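PDB 4JZA: uncharacterized protein from Legionella longbeachae NSW150, which probably acts as a phosphatidylinositol-3-phosphatase, removing the 3-phosphate from phosphoinositide lipids during the pathogen's interaction with its host. Local coordinates for residues D598-R603 with R642-D647; N350-S355 with H606-Q611; Y778-S783 with V798-E803; A107-L112 with E127-A132; R268-D273 with K279-F284. One frame throughout, in Å; residues are numbered along the deposited sequence.

Contact 1 of 5, residues D598-R603 with R642-D647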
# COMPACT_ATOMS: atom_id res chain seq x y z
N ASP A 598 -25.41 10.81 13.02
CA ASP A 598 -24.55 11.90 13.56
C ASP A 598 -23.10 11.51 13.64
O ASP A 598 -22.22 12.33 13.31
CB ASP A 598 -24.99 12.32 14.97
CG ASP A 598 -26.17 13.25 14.94
OD1 ASP A 598 -26.51 13.76 13.86
OD2 ASP A 598 -26.75 13.48 16.03
N LEU A 599 -22.85 10.30 14.14
CA LEU A 599 -21.50 9.82 14.32
C LEU A 599 -20.84 9.61 12.97
O LEU A 599 -19.74 10.09 12.76
CB LEU A 599 -21.47 8.56 15.17
CG LEU A 599 -21.79 8.78 16.67
CD1 LEU A 599 -21.73 7.46 17.40
CD2 LEU A 599 -20.84 9.71 17.38
N TYR A 600 -21.54 8.95 12.06
CA TYR A 600 -21.05 8.69 10.74
C TYR A 600 -20.72 10.01 10.08
O TYR A 600 -19.64 10.18 9.56
CB TYR A 600 -22.06 7.86 9.93
CG TYR A 600 -21.55 7.48 8.55
CD1 TYR A 600 -21.56 8.39 7.51
CD2 TYR A 600 -21.05 6.20 8.31
CE1 TYR A 600 -21.09 8.07 6.28
CE2 TYR A 600 -20.54 5.86 7.09
CZ TYR A 600 -20.57 6.80 6.07
OH TYR A 600 -20.06 6.47 4.83
N MSE A 601 -21.63 10.97 10.16
CA MSE A 601 -21.37 12.27 9.50
C MSE A 601 -20.36 13.17 10.19
O MSE A 601 -19.94 14.12 9.62
CB MSE A 601 -22.66 13.03 9.35
CG MSE A 601 -23.57 12.28 8.36
SE MSE A 601 -25.37 13.05 8.17
CE MSE A 601 -24.80 14.85 7.63
N SER A 602 -19.96 12.89 11.42
CA SER A 602 -18.89 13.65 12.02
C SER A 602 -17.63 13.42 11.21
O SER A 602 -16.71 14.29 11.14
CB SER A 602 -18.66 13.22 13.47
OG SER A 602 -18.21 11.88 13.55
N ARG A 603 -17.60 12.22 10.61
CA ARG A 603 -16.52 11.79 9.72
C ARG A 603 -15.28 11.49 10.50
O ARG A 603 -14.21 11.43 9.94
CB ARG A 603 -16.19 12.84 8.65
CG ARG A 603 -17.33 13.15 7.70
CD ARG A 603 -16.83 13.74 6.39
NE ARG A 603 -17.45 12.92 5.38
CZ ARG A 603 -16.83 12.24 4.44
NH1 ARG A 603 -15.52 12.32 4.25
NH2 ARG A 603 -17.55 11.48 3.66
N ARG A 642 -25.90 10.06 -3.98
CA ARG A 642 -24.49 9.70 -4.15
C ARG A 642 -23.65 9.67 -2.87
O ARG A 642 -22.48 9.25 -2.96
CB ARG A 642 -23.80 10.77 -4.94
CG ARG A 642 -23.86 10.78 -6.43
CD ARG A 642 -23.17 12.08 -6.79
NE ARG A 642 -22.38 11.97 -8.00
CZ ARG A 642 -21.19 11.40 -8.09
NH1 ARG A 642 -20.62 10.84 -7.05
NH2 ARG A 642 -20.57 11.36 -9.25
N SER A 643 -24.13 10.17 -1.73
CA SER A 643 -23.16 10.51 -0.64
C SER A 643 -22.38 9.33 -0.09
O SER A 643 -21.21 9.43 0.10
CB SER A 643 -23.77 11.35 0.47
OG SER A 643 -25.16 11.19 0.41
N LEU A 644 -23.02 8.19 0.05
CA LEU A 644 -22.32 6.97 0.47
C LEU A 644 -21.46 6.37 -0.64
O LEU A 644 -20.49 5.70 -0.35
CB LEU A 644 -23.30 5.93 1.06
CG LEU A 644 -24.17 6.60 2.16
CD1 LEU A 644 -25.35 5.74 2.59
CD2 LEU A 644 -23.35 7.06 3.36
N LYS A 645 -21.77 6.60 -1.90
CA LYS A 645 -20.90 6.13 -2.99
C LYS A 645 -19.63 7.00 -3.13
O LYS A 645 -18.57 6.51 -3.48
CB LYS A 645 -21.67 6.03 -4.28
CG LYS A 645 -22.72 4.92 -4.25
CD LYS A 645 -23.50 4.85 -5.57
CE LYS A 645 -24.23 3.51 -5.75
NZ LYS A 645 -25.52 3.53 -5.00
N ASP A 646 -19.74 8.28 -2.78
CA ASP A 646 -18.61 9.15 -2.71
C ASP A 646 -17.70 8.71 -1.59
O ASP A 646 -16.47 8.70 -1.77
CB ASP A 646 -19.06 10.59 -2.45
CG ASP A 646 -19.86 11.21 -3.63
OD1 ASP A 646 -19.74 10.65 -4.73
OD2 ASP A 646 -20.60 12.23 -3.45
N ASP A 647 -18.27 8.37 -0.44
CA ASP A 647 -17.45 7.82 0.64
C ASP A 647 -16.65 6.62 0.15
O ASP A 647 -15.48 6.51 0.45
CB ASP A 647 -18.30 7.47 1.88
CG ASP A 647 -18.77 8.74 2.63
OD1 ASP A 647 -18.26 9.78 2.21
OD2 ASP A 647 -19.64 8.71 3.56

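Contact 2 of 5, residues N350-S355 with H606-Q611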
# COMPACT_ATOMS: atom_id res chain seq x y z
N ASN A 350 -2.21 0.17 11.33
CA ASN A 350 -3.38 0.94 11.67
C ASN A 350 -3.81 0.63 13.09
O ASN A 350 -5.00 0.48 13.35
CB ASN A 350 -4.52 0.65 10.67
CG ASN A 350 -5.63 1.70 10.71
OD1 ASN A 350 -5.50 2.81 11.27
ND2 ASN A 350 -6.74 1.35 10.10
N TYR A 351 -2.82 0.55 14.00
CA TYR A 351 -3.03 0.11 15.36
C TYR A 351 -3.36 1.27 16.26
O TYR A 351 -2.61 2.23 16.33
CB TYR A 351 -1.79 -0.61 15.86
CG TYR A 351 -1.84 -1.16 17.30
CD1 TYR A 351 -2.91 -1.95 17.75
CD2 TYR A 351 -0.77 -0.94 18.18
CE1 TYR A 351 -2.93 -2.50 19.03
CE2 TYR A 351 -0.78 -1.48 19.46
CZ TYR A 351 -1.85 -2.26 19.89
OH TYR A 351 -1.85 -2.76 21.20
N ALA A 352 -4.47 1.18 16.98
CA ALA A 352 -4.96 2.34 17.72
C ALA A 352 -5.91 1.88 18.76
O ALA A 352 -6.40 0.73 18.69
CB ALA A 352 -5.65 3.32 16.80
N ALA A 353 -6.19 2.78 19.70
CA ALA A 353 -7.21 2.53 20.70
C ALA A 353 -8.31 3.55 20.59
O ALA A 353 -8.04 4.75 20.66
CB ALA A 353 -6.60 2.58 22.08
N HIS A 354 -9.54 3.06 20.46
CA HIS A 354 -10.73 3.88 20.26
C HIS A 354 -11.46 3.96 21.56
O HIS A 354 -11.69 2.93 22.19
CB HIS A 354 -11.70 3.30 19.18
CG HIS A 354 -12.88 4.18 18.93
ND1 HIS A 354 -14.12 3.92 19.47
CD2 HIS A 354 -13.00 5.35 18.27
CE1 HIS A 354 -14.95 4.90 19.16
NE2 HIS A 354 -14.30 5.78 18.42
N SER A 355 -11.84 5.17 21.94
CA SER A 355 -12.64 5.36 23.15
C SER A 355 -13.65 6.47 22.89
O SER A 355 -13.57 7.19 21.90
CB SER A 355 -11.74 5.65 24.39
OG SER A 355 -11.03 6.84 24.22
N HIS A 606 -13.81 8.43 9.10
CA HIS A 606 -13.39 8.61 7.73
C HIS A 606 -11.98 9.17 7.75
O HIS A 606 -11.11 8.77 6.93
CB HIS A 606 -14.29 9.59 6.97
CG HIS A 606 -15.71 9.13 6.78
ND1 HIS A 606 -16.52 8.73 7.83
CD2 HIS A 606 -16.50 9.15 5.69
CE1 HIS A 606 -17.73 8.46 7.37
NE2 HIS A 606 -17.75 8.73 6.08
N GLU A 607 -11.76 10.12 8.66
CA GLU A 607 -10.47 10.77 8.82
C GLU A 607 -9.41 9.82 9.30
O GLU A 607 -8.24 9.85 8.84
CB GLU A 607 -10.60 11.93 9.79
CG GLU A 607 -11.48 13.01 9.22
CD GLU A 607 -10.77 13.79 8.11
OE1 GLU A 607 -11.49 14.31 7.17
OE2 GLU A 607 -9.50 13.89 8.20
N HIS A 608 -9.80 8.96 10.21
CA HIS A 608 -8.88 7.94 10.73
C HIS A 608 -8.41 7.06 9.58
O HIS A 608 -7.22 6.92 9.38
CB HIS A 608 -9.54 7.13 11.83
CG HIS A 608 -8.58 6.31 12.62
ND1 HIS A 608 -8.52 4.94 12.53
CD2 HIS A 608 -7.64 6.68 13.52
CE1 HIS A 608 -7.59 4.49 13.35
NE2 HIS A 608 -7.04 5.53 13.96
N ALA A 609 -9.32 6.52 8.79
CA ALA A 609 -8.91 5.89 7.51
C ALA A 609 -7.99 6.74 6.62
O ALA A 609 -7.04 6.24 6.00
CB ALA A 609 -10.13 5.48 6.71
N GLY A 610 -8.29 8.03 6.50
CA GLY A 610 -7.47 8.93 5.65
C GLY A 610 -6.01 8.98 6.04
O GLY A 610 -5.12 9.12 5.20
N GLN A 611 -5.75 8.87 7.32
CA GLN A 611 -4.39 8.93 7.76
C GLN A 611 -3.53 7.78 7.21
O GLN A 611 -2.32 7.90 7.16
CB GLN A 611 -4.34 8.92 9.26
CG GLN A 611 -4.90 10.18 9.92
CD GLN A 611 -4.96 10.04 11.43
OE1 GLN A 611 -5.31 8.99 11.99
NE2 GLN A 611 -4.60 11.07 12.10
O HOH W 1 -8.83 3.60 10.17

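Contact 3 of 5, residues Y778-S783 with V798-E803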
# COMPACT_ATOMS: atom_id res chain seq x y z
N TYR A 778 20.26 14.00 -37.40
CA TYR A 778 19.64 12.90 -36.67
C TYR A 778 20.51 12.39 -35.55
O TYR A 778 20.05 12.19 -34.40
CB TYR A 778 19.34 11.72 -37.62
CG TYR A 778 18.24 11.91 -38.64
CD1 TYR A 778 17.50 13.09 -38.72
CD2 TYR A 778 17.93 10.89 -39.55
CE1 TYR A 778 16.50 13.24 -39.66
CE2 TYR A 778 16.91 11.03 -40.48
CZ TYR A 778 16.21 12.21 -40.55
OH TYR A 778 15.20 12.35 -41.47
N GLY A 779 21.77 12.15 -35.86
CA GLY A 779 22.71 11.61 -34.87
C GLY A 779 22.93 12.47 -33.64
O GLY A 779 22.95 12.00 -32.53
N ARG A 780 23.12 13.75 -33.84
CA ARG A 780 23.38 14.63 -32.70
C ARG A 780 22.15 14.85 -31.85
O ARG A 780 22.24 14.78 -30.62
CB ARG A 780 23.86 16.01 -33.16
CG ARG A 780 25.20 15.96 -33.84
CD ARG A 780 26.29 15.68 -32.86
NE ARG A 780 27.55 15.57 -33.56
CZ ARG A 780 28.73 15.40 -32.97
NH1 ARG A 780 28.83 15.32 -31.69
NH2 ARG A 780 29.83 15.37 -33.68
N LEU A 781 21.03 15.16 -32.51
CA LEU A 781 19.78 15.31 -31.82
C LEU A 781 19.47 14.02 -31.07
O LEU A 781 19.05 14.05 -29.93
CB LEU A 781 18.66 15.66 -32.76
CG LEU A 781 18.70 17.16 -33.07
CD1 LEU A 781 17.82 17.52 -34.25
CD2 LEU A 781 18.27 17.98 -31.88
N ARG A 782 19.69 12.87 -31.68
CA ARG A 782 19.35 11.65 -30.97
C ARG A 782 20.28 11.48 -29.78
O ARG A 782 19.91 10.89 -28.75
CB ARG A 782 19.36 10.45 -31.90
CG ARG A 782 19.09 9.08 -31.29
CD ARG A 782 19.47 7.96 -32.30
NE ARG A 782 18.29 7.67 -33.09
CZ ARG A 782 18.16 7.75 -34.41
NH1 ARG A 782 19.18 8.00 -35.28
NH2 ARG A 782 16.97 7.51 -34.88
N SER A 783 21.46 12.04 -29.86
CA SER A 783 22.40 11.92 -28.72
C SER A 783 21.88 12.57 -27.42
O SER A 783 22.36 12.23 -26.36
CB SER A 783 23.80 12.43 -29.07
OG SER A 783 24.01 13.80 -28.73
N VAL A 798 25.68 20.34 -26.84
CA VAL A 798 25.19 21.47 -27.61
C VAL A 798 26.38 22.16 -28.32
O VAL A 798 26.33 22.37 -29.54
CB VAL A 798 24.45 22.48 -26.71
CG1 VAL A 798 24.16 23.79 -27.44
CG2 VAL A 798 23.17 21.87 -26.24
N SER A 799 27.41 22.48 -27.57
CA SER A 799 28.63 23.11 -28.10
C SER A 799 29.12 22.39 -29.37
O SER A 799 29.28 23.00 -30.44
CB SER A 799 29.74 23.08 -27.05
OG SER A 799 30.54 24.24 -27.15
N THR A 800 29.32 21.09 -29.25
CA THR A 800 29.85 20.29 -30.34
C THR A 800 28.91 20.21 -31.54
O THR A 800 29.31 20.28 -32.71
CB THR A 800 30.03 18.87 -29.83
OG1 THR A 800 30.80 18.89 -28.64
CG2 THR A 800 30.72 17.96 -30.84
N THR A 801 27.64 20.03 -31.24
CA THR A 801 26.62 19.95 -32.26
C THR A 801 26.53 21.28 -33.01
O THR A 801 26.49 21.26 -34.24
CB THR A 801 25.26 19.62 -31.63
OG1 THR A 801 25.31 18.37 -30.93
CG2 THR A 801 24.18 19.61 -32.70
N VAL A 802 26.52 22.42 -32.31
CA VAL A 802 26.45 23.71 -32.99
C VAL A 802 27.70 23.88 -33.86
O VAL A 802 27.62 24.39 -34.97
CB VAL A 802 26.27 24.93 -32.03
CG1 VAL A 802 26.32 26.25 -32.79
CG2 VAL A 802 24.93 24.86 -31.31
N GLU A 803 28.84 23.45 -33.37
CA GLU A 803 30.05 23.63 -34.16
C GLU A 803 29.97 22.82 -35.41
O GLU A 803 30.26 23.31 -36.51
CB GLU A 803 31.33 23.31 -33.37
CG GLU A 803 32.14 24.57 -33.07
CD GLU A 803 33.11 24.42 -31.89
OE1 GLU A 803 33.22 23.30 -31.33
OE2 GLU A 803 33.80 25.42 -31.55

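Contact 4 of 5, residues A107-L112 with E127-A132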
# COMPACT_ATOMS: atom_id res chain seq x y z
N ALA A 107 -1.42 9.49 -13.16
CA ALA A 107 -0.89 8.86 -14.40
C ALA A 107 0.39 9.52 -14.87
O ALA A 107 1.27 8.85 -15.34
CB ALA A 107 -1.91 8.94 -15.51
N LYS A 108 0.48 10.85 -14.74
CA LYS A 108 1.71 11.54 -15.03
C LYS A 108 2.86 11.03 -14.20
O LYS A 108 3.91 10.86 -14.74
CB LYS A 108 1.58 13.03 -14.84
CG LYS A 108 0.90 13.69 -16.03
CD LYS A 108 0.96 15.19 -15.82
CE LYS A 108 0.14 15.96 -16.84
NZ LYS A 108 -0.36 17.24 -16.24
N LEU A 109 2.67 10.79 -12.91
CA LEU A 109 3.77 10.32 -12.07
C LEU A 109 4.15 8.91 -12.40
O LEU A 109 5.34 8.59 -12.42
CB LEU A 109 3.42 10.34 -10.59
CG LEU A 109 3.04 11.69 -9.96
CD1 LEU A 109 3.03 11.52 -8.46
CD2 LEU A 109 3.94 12.84 -10.29
N ILE A 110 3.15 8.07 -12.61
CA ILE A 110 3.38 6.65 -12.87
C ILE A 110 4.23 6.50 -14.13
O ILE A 110 5.12 5.66 -14.23
CB ILE A 110 2.01 5.95 -13.00
CG1 ILE A 110 1.40 5.83 -11.63
CG2 ILE A 110 2.07 4.55 -13.60
CD1 ILE A 110 -0.10 5.85 -11.74
N GLU A 111 3.94 7.35 -15.11
CA GLU A 111 4.53 7.22 -16.41
C GLU A 111 6.00 7.71 -16.31
O GLU A 111 6.93 7.07 -16.81
CB GLU A 111 3.62 7.93 -17.45
CG GLU A 111 4.23 8.95 -18.36
CD GLU A 111 3.24 9.62 -19.34
OE1 GLU A 111 2.48 10.57 -18.91
OE2 GLU A 111 3.31 9.24 -20.57
N LEU A 112 6.20 8.83 -15.62
CA LEU A 112 7.53 9.32 -15.31
C LEU A 112 8.37 8.30 -14.56
O LEU A 112 9.55 8.13 -14.84
CB LEU A 112 7.41 10.60 -14.50
CG LEU A 112 8.73 11.17 -14.10
CD1 LEU A 112 9.50 11.42 -15.38
CD2 LEU A 112 8.56 12.46 -13.39
N GLU A 127 3.27 0.15 -8.25
CA GLU A 127 3.63 -0.39 -6.96
C GLU A 127 4.75 0.39 -6.33
O GLU A 127 4.80 0.52 -5.11
CB GLU A 127 3.98 -1.85 -7.08
CG GLU A 127 2.77 -2.67 -7.49
CD GLU A 127 3.09 -4.05 -8.08
OE1 GLU A 127 4.29 -4.40 -8.25
OE2 GLU A 127 2.12 -4.80 -8.39
N LEU A 128 5.66 0.90 -7.13
CA LEU A 128 6.73 1.75 -6.57
C LEU A 128 6.20 3.01 -5.87
O LEU A 128 6.56 3.28 -4.71
CB LEU A 128 7.72 2.17 -7.64
CG LEU A 128 8.70 1.11 -8.09
CD1 LEU A 128 9.50 1.64 -9.27
CD2 LEU A 128 9.65 0.70 -6.98
N LEU A 129 5.34 3.76 -6.56
CA LEU A 129 4.65 4.92 -5.95
C LEU A 129 3.80 4.58 -4.68
O LEU A 129 3.87 5.23 -3.64
CB LEU A 129 3.75 5.58 -6.98
CG LEU A 129 3.15 6.93 -6.59
CD1 LEU A 129 4.20 7.92 -6.19
CD2 LEU A 129 2.28 7.52 -7.69
N ASN A 130 3.00 3.53 -4.80
CA ASN A 130 2.04 3.12 -3.79
C ASN A 130 2.77 2.79 -2.53
O ASN A 130 2.38 3.21 -1.46
CB ASN A 130 1.26 1.91 -4.28
CG ASN A 130 0.14 1.52 -3.33
OD1 ASN A 130 -0.75 2.32 -3.04
ND2 ASN A 130 0.16 0.26 -2.86
N GLU A 131 3.87 2.06 -2.68
CA GLU A 131 4.71 1.57 -1.53
C GLU A 131 5.64 2.64 -1.02
O GLU A 131 5.85 2.75 0.19
CB GLU A 131 5.45 0.24 -1.87
CG GLU A 131 4.47 -0.92 -2.03
CD GLU A 131 5.02 -2.16 -2.70
OE1 GLU A 131 6.08 -2.70 -2.31
OE2 GLU A 131 4.39 -2.65 -3.62
N ALA A 132 6.17 3.47 -1.89
CA ALA A 132 6.89 4.65 -1.41
C ALA A 132 6.01 5.53 -0.54
O ALA A 132 6.46 6.02 0.46
CB ALA A 132 7.47 5.47 -2.56

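Contact 5 of 5, residues R268-D273 with K279-F284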
# COMPACT_ATOMS: atom_id res chain seq x y z
N ARG A 268 11.10 -29.81 8.98
CA ARG A 268 9.72 -29.38 9.25
C ARG A 268 8.93 -29.16 7.97
O ARG A 268 7.75 -29.50 7.88
CB ARG A 268 9.70 -28.11 10.10
CG ARG A 268 8.30 -27.67 10.54
CD ARG A 268 8.34 -26.34 11.27
NE ARG A 268 9.42 -26.31 12.24
CZ ARG A 268 9.41 -26.93 13.43
NH1 ARG A 268 8.37 -27.65 13.81
NH2 ARG A 268 10.46 -26.82 14.24
N ILE A 269 9.58 -28.63 6.95
CA ILE A 269 8.91 -28.40 5.69
C ILE A 269 8.78 -29.65 4.83
O ILE A 269 7.79 -29.82 4.12
CB ILE A 269 9.64 -27.32 4.90
CG1 ILE A 269 9.46 -25.99 5.63
CG2 ILE A 269 9.11 -27.26 3.49
CD1 ILE A 269 10.71 -25.13 5.68
N LEU A 270 9.79 -30.51 4.87
CA LEU A 270 9.82 -31.69 4.00
C LEU A 270 8.86 -32.76 4.53
O LEU A 270 8.27 -33.49 3.75
CB LEU A 270 11.25 -32.24 3.86
CG LEU A 270 12.25 -31.42 3.02
CD1 LEU A 270 13.64 -32.04 3.02
CD2 LEU A 270 11.77 -31.28 1.59
N ALA A 271 8.68 -32.79 5.85
CA ALA A 271 7.80 -33.76 6.53
C ALA A 271 6.34 -33.64 6.15
O ALA A 271 5.55 -34.54 6.43
CB ALA A 271 7.93 -33.62 8.04
N ALA A 272 5.97 -32.51 5.54
CA ALA A 272 4.60 -32.29 5.11
C ALA A 272 4.23 -33.12 3.89
O ALA A 272 3.04 -33.24 3.59
CB ALA A 272 4.37 -30.83 4.82
N ASP A 273 5.23 -33.67 3.19
CA ASP A 273 4.98 -34.54 2.03
C ASP A 273 6.04 -35.63 1.90
O ASP A 273 6.91 -35.56 1.02
CB ASP A 273 4.92 -33.70 0.75
CG ASP A 273 4.74 -34.55 -0.50
OD1 ASP A 273 4.03 -35.58 -0.43
OD2 ASP A 273 5.33 -34.21 -1.54
N LYS A 279 13.93 -37.53 -2.29
CA LYS A 279 14.28 -37.02 -3.61
C LYS A 279 14.83 -35.61 -3.48
O LYS A 279 15.86 -35.27 -4.06
CB LYS A 279 13.04 -36.98 -4.49
CG LYS A 279 13.30 -36.48 -5.89
CD LYS A 279 12.01 -36.29 -6.65
CE LYS A 279 12.28 -36.28 -8.15
NZ LYS A 279 11.20 -35.58 -8.90
N LYS A 280 14.13 -34.81 -2.70
CA LYS A 280 14.48 -33.41 -2.49
C LYS A 280 15.83 -33.28 -1.82
O LYS A 280 16.61 -32.39 -2.13
CB LYS A 280 13.40 -32.70 -1.68
CG LYS A 280 12.26 -32.22 -2.55
CD LYS A 280 11.05 -31.80 -1.73
CE LYS A 280 9.99 -31.22 -2.64
NZ LYS A 280 8.76 -30.94 -1.86
N LEU A 281 16.10 -34.16 -0.86
CA LEU A 281 17.40 -34.19 -0.23
C LEU A 281 18.53 -34.36 -1.26
O LEU A 281 19.47 -33.57 -1.25
CB LEU A 281 17.46 -35.29 0.85
CG LEU A 281 16.61 -35.02 2.08
CD1 LEU A 281 16.75 -36.19 3.06
CD2 LEU A 281 17.03 -33.72 2.76
N THR A 282 18.45 -35.37 -2.14
CA THR A 282 19.59 -35.62 -3.05
C THR A 282 19.64 -34.55 -4.14
O THR A 282 20.67 -34.31 -4.76
CB THR A 282 19.68 -37.10 -3.59
OG1 THR A 282 18.45 -37.46 -4.23
CG2 THR A 282 20.07 -38.14 -2.42
N GLN A 283 18.53 -33.86 -4.32
CA GLN A 283 18.46 -32.69 -5.19
C GLN A 283 19.08 -31.41 -4.60
O GLN A 283 19.54 -30.54 -5.35
CB GLN A 283 16.99 -32.48 -5.47
CG GLN A 283 16.63 -31.30 -6.34
CD GLN A 283 15.13 -31.10 -6.29
OE1 GLN A 283 14.64 -30.17 -5.64
NE2 GLN A 283 14.39 -32.05 -6.89
N PHE A 284 19.09 -31.29 -3.27
CA PHE A 284 19.78 -30.18 -2.58
C PHE A 284 21.30 -30.40 -2.56
O PHE A 284 22.06 -29.48 -2.86
CB PHE A 284 19.21 -29.96 -1.16
CG PHE A 284 19.64 -28.65 -0.51
CD1 PHE A 284 19.72 -27.46 -1.24
CD2 PHE A 284 19.92 -28.61 0.85
CE1 PHE A 284 20.11 -26.27 -0.65
CE2 PHE A 284 20.30 -27.41 1.45
CZ PHE A 284 20.40 -26.24 0.70

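Contact 1 of 5, residues D598-R603 with R642-D647
Tyr600 reaches from helix 587-602 to Asp647 on helix 643-652, a buried helix-to-helix joint of the alpha/beta fold. The close-packed part is the phenol. With CG anti to the backbone N (chi1 -176°), the ring projects from its helix and Tyr600 OH gives a hydrogen bond of 2.6 Å to Asp647 OD2. On the flank of the ring, Leu644 CD2 comes within 3.8 Å of Tyr600 CE1, and both side chains also pack on Pro622 and Ile634. The other side is looser. Arg603, partly exposed, takes a positive phi as helix 587-602 ends and stands as N-cap before helix 604-612. Its bent chain brings the guanidinium edge to Asp647 OD1, although the modelled spacing is doubtful and fixes no bond length. His606 NE2 probably donates to Asp647 OD2 as well, which would give that oxygen two donors. The carboxylate lies 35° from the phenol plane, and Tyr600 OH meets OD2 on its anti side, 17° out of the carboxylate plane.

Contact 2 of 5, residues N350-S355 with H606-Q611
Asn350 OD1 comes obliquely to the His608 ring, 3.4 Å from His608 CE1, while Arg142 NH1 supplies its main hydrogen bond and Asn612 ND2 a weak one. The other end of the same amide works through water: Asn350 ND2 donates to a water at 3.1 Å, and that water lies 2.7 Å from His608 ND1, also a hydrogen bond. The amide and imidazole planes stand 28° apart. A chi1 of -166° swings the His608 ring away from the backbone N and out from helix 604-612 toward the start of strand 352-359, where Ala352 CB meets the ring edge 3.9 Å from His608 NE2. Arg374 and Asp164, from the two strands next to 352-359, also touch His608. Asn350 ND2 makes a weak bond to Ser552 O, in a loop whose sequence fits the CX5R signature of cysteine phosphatases. The helix is joined to the loop leading into strand 352-359 by a buried seam, polar at Asn350 and apolar at Ala352, with one water bridging Asn350 and His608.

Contact 3 of 5, residues Y778-S783 with V798-E803
Thr800 is the first residue of 798-803 to meet Arg780. Its methyl, CG2, comes at about a right angle to the arginine chain and lies 3.4 Å from Arg780 NH1, a contact oblique to the guanidinium plane. The Thr800 hydroxyl is used elsewhere, on Glu796 O one turn back in its own helix. Thr801 follows, and here the backbones come closest, with the CA atoms of Arg780 and Thr801 6.2 Å apart. Its side chain runs alongside the arginine in the opposite sense: Thr801 CG2 is 3.6 Å from Arg780 CB, and Thr801 OG1 is 3.5 Å from Arg780 CD, although that hydroxyl bonds to Ile797 O. The bend at chi2 (-71°) lets the chain pass Thr801 and bring its guanidinium to the Thr800 methyl. One residue past the segment, Glu804 forms a salt bridge with Arg780 NH2. This pairs helices 772-782 and 794-817 in the C-terminal domain of the phosphoinositide phosphatase family, with Thr801 also resting on Leu694 of helix 676-702. Since both threonine hydroxyls serve their own helix, the two residues offer Arg780 a mainly van der Waals surface, and the charge of the guanidinium is met by Glu804 beyond them.

Contact 4 of 5, residues A107-L112 with E127-A132
Leu129 reaches across to Leu109 and Ile110, and its side chain can be followed outward from helix 122-140. Leu129 CB leaves the backbone toward helix 95-116 but is still 5.2 Å from its nearest neighbour there, Ile110 CG1. At Leu129 CG, turned opposite the backbone N by a chi1 of -170°, the closest atom across the gap has become Leu109 CD1, at 5.0 Å. The two branches then divide the work. Leu129 CD1 comes to 4.4 Å from Leu109 CD1, whereas Leu129 CD2 does most of the touching: it meets Leu109 CD1 at 4.1 Å and, on another flank, Ile110 CG1 at 4.4 Å. Leu109 and Leu129 cross at about a right angle, so methyl meets methyl instead of one chain lying along the other. These two helices follow each other directly in the chain and belong to an all-helical excursion, residues 41 to 140, inserted between strands 31-35 and 144-150 of the large mixed sheet. The remaining members of that excursion enclose the leucines: Leu129 also packs on Ala55 of helix 41-62, and Leu109 on Val81 of helix 74-87. Ile110 meets Phe660 from a loop much later in the sequence. Next to Leu129, Asn130 turns to other partners, its OD1 accepting hydrogen bonds from Arg341 NH1 and from the backbone N of Val656.

Contact 5 of 5, residues R268-D273 with K279-F284
Leu270 splits its two methyls between neighbouring residues of helix 274-288. Leu270 CD1 goes to Leu281 CD2, 3.8 Å away, a plain apolar contact between branched ends. Leu270 CD2 instead lies against the aliphatic part of Lys280, 3.4 Å from Lys280 CD and 3.9 Å from Lys280 CB. The lysine can offer this much hydrocarbon because its chain is extended beyond CG, carrying the ammonium past the leucine. It ends near Asp273: Lys280 NZ is 4.7 Å from Asp273 OD2, not in contact but close enough for the opposite charges to feel some attraction, probably a modest one. That carboxylate oxygen has its own hydrogen bond, to Ser276 OG. One step further out is the bend that joins the two helices. A type I beta turn runs from Leu270 to Asp273, closed by Asp273 N to Leu270 O at 3.1 Å, and it sends the chain from helix 261-270 almost at once into helix 274-288. Both helices fall largely within the insertion-domain region of the phosphoinositide phosphatase family, which is helical around this point. Helix 198-206 lies against Leu270 through Tyr199, and helix 214-234 receives Leu281 among Phe221, Phe224, Leu225 and Trp228, while Ala271 in the turn rests on Leu242 and Ile245 of helix 238-247.

From the N terminus, contact 4 comes first, closing a short loop between consecutive helices of the excursion that leaves the mixed sheet early. Contact 5 follows, making the shortest closure of the set, in the insertion domain, about 41 Å from contact 4 between centres. Contact 2 then makes the longest closure, bringing strand 352-359 together with helix 604-612. Contact 1 opens before contact 2 has closed, so these two cross, and they touch through Asp647 OD2 and His606 NE2; together they tie the sheet to helices 587-602, 604-612 and 643-652. Contact 3 comes last, alone in the C-terminal helical domain, about 59 Å from contact 1 between centres. None nests inside another.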